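Local coordinates for 3-oxoacyl-[acyl-carrier-protein] synthase, mitochondrial (Arabidopsis thaliana, PDB 2IX4) that catalyses the condensation steps of mitochondrial fatty acid synthesis, lengthening acyl chains by two carbons taken from malonyl-ACP, at residues A[91-96]-A[250-254]; A[120-125]-A[205-209]. All blocks are in the same frame, centred on the assembly; numbering follows the deposited sequence.

Contact 1. Residues A[91-96]-A[250-254]; sequences YAVCAA and EGSGV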
loop_
_atom_site.group_PDB
_atom_site.type_symbol
_atom_site.label_atom_id
_atom_site.label_comp_id
_atom_site.label_asym_id
_atom_site.label_seq_id
_atom_site.Cartn_x
_atom_site.Cartn_y
_atom_site.Cartn_z
ATOM N N TYR A 91 15.956 -5.653 4.102
ATOM C CA TYR A 91 15.843 -6.704 3.085
ATOM C C TYR A 91 15.681 -6.107 1.689
ATOM O O TYR A 91 16.345 -6.536 0.742
ATOM C CB TYR A 91 14.664 -7.642 3.377
ATOM C CG TYR A 91 14.798 -8.515 4.608
ATOM C CD1 TYR A 91 13.677 -9.134 5.155
ATOM C CD2 TYR A 91 16.033 -8.719 5.232
ATOM C CE1 TYR A 91 13.777 -9.937 6.275
ATOM C CE2 TYR A 91 16.142 -9.519 6.365
ATOM C CZ TYR A 91 15.006 -10.123 6.880
ATOM O OH TYR A 91 15.090 -10.917 7.997
ATOM N N ALA A 92 14.802 -5.111 1.583
ATOM C CA ALA A 92 14.505 -4.447 0.319
ATOM C C ALA A 92 15.715 -3.696 -0.212
ATOM O O ALA A 92 16.006 -3.760 -1.400
ATOM C CB ALA A 92 13.323 -3.507 0.479
ATOM N N VAL A 93 16.417 -2.991 0.671
ATOM C CA VAL A 93 17.610 -2.244 0.276
ATOM C C VAL A 93 18.693 -3.207 -0.208
ATOM O O VAL A 93 19.323 -2.969 -1.237
ATOM C CB VAL A 93 18.124 -1.316 1.412
ATOM C CG1 VAL A 93 19.466 -0.677 1.041
ATOM C CG2 VAL A 93 17.095 -0.235 1.714
ATOM N N CYS A 94 18.883 -4.301 0.530
ATOM C CA CYS A 94 19.825 -5.359 0.149
ATOM C C CYS A 94 19.515 -5.909 -1.248
ATOM O O CYS A 94 20.399 -5.983 -2.106
ATOM C CB CYS A 94 19.801 -6.490 1.185
ATOM S SG CYS A 94 20.896 -7.872 0.815
ATOM N N ALA A 95 18.254 -6.278 -1.462
ATOM C CA ALA A 95 17.797 -6.810 -2.744
ATOM C C ALA A 95 17.867 -5.774 -3.867
ATOM O O ALA A 95 18.249 -6.103 -4.995
ATOM C CB ALA A 95 16.386 -7.367 -2.614
ATOM N N ALA A 96 17.500 -4.529 -3.555
ATOM C CA ALA A 96 17.530 -3.447 -4.538
ATOM C C ALA A 96 18.951 -3.160 -4.998
ATOM O O ALA A 96 19.179 -2.904 -6.179
ATOM C CB ALA A 96 16.883 -2.188 -3.987
ATOM N N GLU A 250 10.127 -15.096 5.212
ATOM C CA GLU A 250 10.532 -13.692 5.180
ATOM C C GLU A 250 11.548 -13.449 4.068
ATOM O O GLU A 250 12.225 -14.375 3.621
ATOM C CB GLU A 250 11.136 -13.278 6.528
ATOM C CG GLU A 250 12.375 -14.087 6.913
ATOM C CD GLU A 250 13.134 -13.518 8.094
ATOM O OE1 GLU A 250 12.856 -12.369 8.505
ATOM O OE2 GLU A 250 14.022 -14.226 8.612
ATOM N N GLY A 251 11.648 -12.199 3.631
ATOM C CA GLY A 251 12.679 -11.806 2.670
ATOM C C GLY A 251 12.211 -10.708 1.743
ATOM O O GLY A 251 11.252 -9.995 2.041
ATOM N N SER A 252 12.893 -10.578 0.612
ATOM C CA SER A 252 12.570 -9.546 -0.365
ATOM C C SER A 252 12.945 -9.984 -1.768
ATOM O O SER A 252 13.932 -10.694 -1.966
ATOM C CB SER A 252 13.298 -8.237 -0.031
ATOM O OG SER A 252 12.932 -7.199 -0.929
ATOM N N GLY A 253 12.143 -9.548 -2.731
ATOM C CA GLY A 253 12.467 -9.688 -4.141
ATOM C C GLY A 253 12.348 -8.325 -4.788
ATOM O O GLY A 253 11.349 -7.628 -4.608
ATOM N N VAL A 254 13.383 -7.930 -5.516
ATOM C CA VAL A 254 13.389 -6.644 -6.197
ATOM C C VAL A 254 13.917 -6.822 -7.618
ATOM O O VAL A 254 14.937 -7.486 -7.836
ATOM C CB VAL A 254 14.228 -5.585 -5.424
ATOM C CG1 VAL A 254 14.396 -4.317 -6.245
ATOM C CG2 VAL A 254 13.587 -5.256 -4.072
#

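Contact 2. Residues A[120-125]-A[205-209]; sequences IGGGIG and GTESS. With 6NA (hexanoic acid), chain C.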
loop_
_atom_site.group_PDB
_atom_site.type_symbol
_atom_site.label_atom_id
_atom_site.label_comp_id
_atom_site.label_asym_id
_atom_site.label_seq_id
_atom_site.Cartn_x
_atom_site.Cartn_y
_atom_site.Cartn_z
ATOM N N ILE A 120 8.372 -0.513 -4.071
ATOM C CA ILE A 120 8.609 -1.705 -3.258
ATOM C C ILE A 120 7.685 -1.654 -2.051
ATOM O O ILE A 120 7.859 -0.821 -1.160
ATOM C CB ILE A 120 10.089 -1.808 -2.796
ATOM C CG1 ILE A 120 11.038 -1.813 -3.999
ATOM C CG2 ILE A 120 10.306 -3.062 -1.927
ATOM C CD1 ILE A 120 12.499 -1.577 -3.642
ATOM N N GLY A 121 6.691 -2.535 -2.032
ATOM C CA GLY A 121 5.725 -2.560 -0.947
ATOM C C GLY A 121 6.026 -3.609 0.105
ATOM O O GLY A 121 6.716 -4.591 -0.155
ATOM N N GLY A 122 5.512 -3.375 1.306
ATOM C CA GLY A 122 5.493 -4.381 2.359
ATOM C C GLY A 122 4.048 -4.636 2.739
ATOM O O GLY A 122 3.208 -3.744 2.626
ATOM N N GLY A 123 3.754 -5.850 3.187
ATOM C CA GLY A 123 2.383 -6.232 3.502
ATOM C C GLY A 123 1.884 -5.756 4.853
ATOM O O GLY A 123 0.770 -5.235 4.955
ATOM N N ILE A 124 2.698 -5.944 5.891
ATOM C CA ILE A 124 2.295 -5.611 7.265
ATOM C C ILE A 124 3.241 -4.621 7.952
ATOM O O ILE A 124 2.816 -3.854 8.817
ATOM C CB ILE A 124 2.131 -6.866 8.167
ATOM C CG1 ILE A 124 1.574 -8.054 7.375
ATOM C CG2 ILE A 124 1.204 -6.551 9.341
ATOM C CD1 ILE A 124 1.653 -9.396 8.107
ATOM N N GLY A 125 4.516 -4.641 7.577
ATOM C CA GLY A 125 5.489 -3.709 8.144
ATOM C C GLY A 125 6.296 -4.319 9.270
ATOM O O GLY A 125 7.006 -5.306 9.068
ATOM N N GLY A 205 8.823 -6.481 -3.550
ATOM C CA GLY A 205 8.144 -6.697 -2.283
ATOM C C GLY A 205 9.114 -7.078 -1.190
ATOM O O GLY A 205 10.204 -7.590 -1.457
ATOM N N THR A 206 8.717 -6.814 0.048
ATOM C CA THR A 206 9.528 -7.168 1.203
ATOM C C THR A 206 8.645 -7.514 2.394
ATOM O O THR A 206 7.527 -7.014 2.513
ATOM C CB THR A 206 10.549 -6.058 1.570
ATOM O OG1 THR A 206 11.349 -6.492 2.676
ATOM C CG2 THR A 206 9.851 -4.739 1.922
ATOM N N GLU A 207 9.148 -8.390 3.257
ATOM C CA GLU A 207 8.432 -8.768 4.468
ATOM C C GLU A 207 9.375 -9.374 5.488
ATOM O O GLU A 207 10.231 -10.193 5.156
ATOM C CB GLU A 207 7.303 -9.754 4.169
ATOM C CG GLU A 207 6.184 -9.742 5.214
ATOM C CD GLU A 207 5.184 -8.627 4.974
ATOM O OE1 GLU A 207 4.420 -8.724 3.995
ATOM O OE2 GLU A 207 5.159 -7.654 5.761
ATOM N N SER A 208 9.215 -8.949 6.733
ATOM C CA SER A 208 9.910 -9.553 7.852
ATOM C C SER A 208 8.931 -9.608 9.001
ATOM O O SER A 208 8.952 -8.767 9.900
ATOM C CB SER A 208 11.140 -8.746 8.234
ATOM O OG SER A 208 11.904 -9.463 9.183
ATOM N N SER A 209 8.059 -10.604 8.952
ATOM C CA SER A 209 6.957 -10.690 9.890
ATOM C C SER A 209 6.966 -12.003 10.675
ATOM O O SER A 209 5.911 -12.534 11.016
ATOM C CB SER A 209 5.631 -10.496 9.145
ATOM O OG SER A 209 4.654 -9.924 9.996
HETATM C CA 6NA C . -2.015 -12.906 4.203
HETATM C C 6NA C . -1.808 -12.851 2.707
HETATM O O 6NA C . -2.729 -12.557 1.964
HETATM C CB 6NA C . -1.924 -11.496 4.772
HETATM C CG 6NA C . -0.473 -11.100 5.040
HETATM C CD 6NA C . -0.184 -9.703 4.519
HETATM C C6 6NA C . 1.218 -9.613 3.963
HETATM O O HOH W 1 7.205 -7.099 7.216
HETATM O O HOH W 2 6.007 -7.319 10.949
HETATM O O HOH W 3 10.254 -5.820 9.463
HETATM O O HOH W 4 6.299 -4.870 5.349
#

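Contact 1. Residues A[91-96]-A[250-254]
Tyr91 and Glu250 make the one hydrogen bond of this contact. Tyr91 OH donates to Glu250 OE1 at 2.7 Å. The carboxylate oxygen lies in the plane of the tyrosine ring, at its edge, but the hydroxyl comes in from above the carboxylate plane. The two planes stand 81° apart. Tyr91 CG is anti to its carbonyl carbon (chi1 -68°), which carries the ring alongside Gly251, with Tyr91 CD1 3.8 Å from Gly251 CA. Glu250 is also held by Ser208 OG at OE1 and by Val65 N at OE2, so its buried carboxylate has several partners. Tyr91 OH is hydrogen-bonded to Tyr67 OH as well. A phenylalanine in place of Tyr91 would probably keep the ring packing but leave both Glu250 OE1 and Tyr67 OH without this partner.

The other contacts are van der Waals packing. Ser252 OG lies 3.4 Å from Ala92 CA, while its polar partner is Gly205. Val254 puts one methyl on each of two alanines: CG2 is 3.8 Å from Ala95 CB, and CG1 is 4.0 Å from Ala96 CB. The axes of segments 91-96 and 251-254 come within 7.2 Å at 37°, a closeness the small alanine side chains probably allow.

This is the packing of helix 87-102 on a face of the central sheet, at strand 251-259, as in the layered alpha/beta core of the thiolase fold.

Contact 2. Residues A[120-125]-A[205-209]
The end of a parallel strand pair forms part of the hexanoic acid pocket here. Strands 116-122 and 200-207 run side by side, with Gly121 paired to Gly205. Thr206 N donates to Gly121 O at 3.0 Å, almost in line with the carbonyl bond. On one side of the pair, Ile120 CG2 packs 4.2 Å from Thr206 CG2. Thr206 OG1 bonds to Phe88 O, and the side chains of Ile120 and Thr206 both touch helix 157-166.

Glu207 reaches across to the glycine-rich loop 123-125. Its CG is anti to the backbone N (chi1 -156°), and the chain then bends at chi2 (83°), bringing the carboxylate to the amides of Gly123 and Ile124. Ile124 N donates to Glu207 OE2 at 3.0 Å, on the syn side and close to the carboxylate plane. Gly123 N makes a weak bond to OE1, which is also hydrogen-bonded to Gly362 N. Two waters donate to OE2, and one of them links it to Gly125 O and Ser208 N. These bonds probably fix the rotation of the carboxylate group.

The pair belongs to the central sheet of the thiolase fold, and its loop lines the acyl pocket. Hexanoic acid C6 ends 3.3 Å from Glu207 OE1 and 3.6 Å from Gly123 CA. There is no room for a CB at Gly123, between the carboxylate of Glu207 and hexanoic acid C6. Ile124 CG1 lies 3.7 Å from ligand CD. Ile124 CD1 meets Ser209 OG, which bonds to Ser214 OG. Ile124 also packs on Leu154 of the second subunit.

Contacts 1 and 2 are joined through one sheet, in which strands 200-207 and 251-259 are antiparallel neighbours. Their centres are 9 Å apart. Two probable hydrogen bonds cross between them. Ser252 OG with Gly205 O, at 2.8 Å, ties the strands through a side chain; Gly251 N with Glu207 O, at 2.9 Å, does so through the backbone. Tyr91 CE1 also packs 3.5 Å from Ser208 OG. Contact 2 lies at the pocket itself: the Glu207 side chain is about 7 Å from that of Cys179 and about 8 Å from that of His359, both predicted active-site residues. Contact 1 is farther from the ligand, with the Glu250 side chain about 11 Å from hexanoic acid and about 10 Å from that of His359.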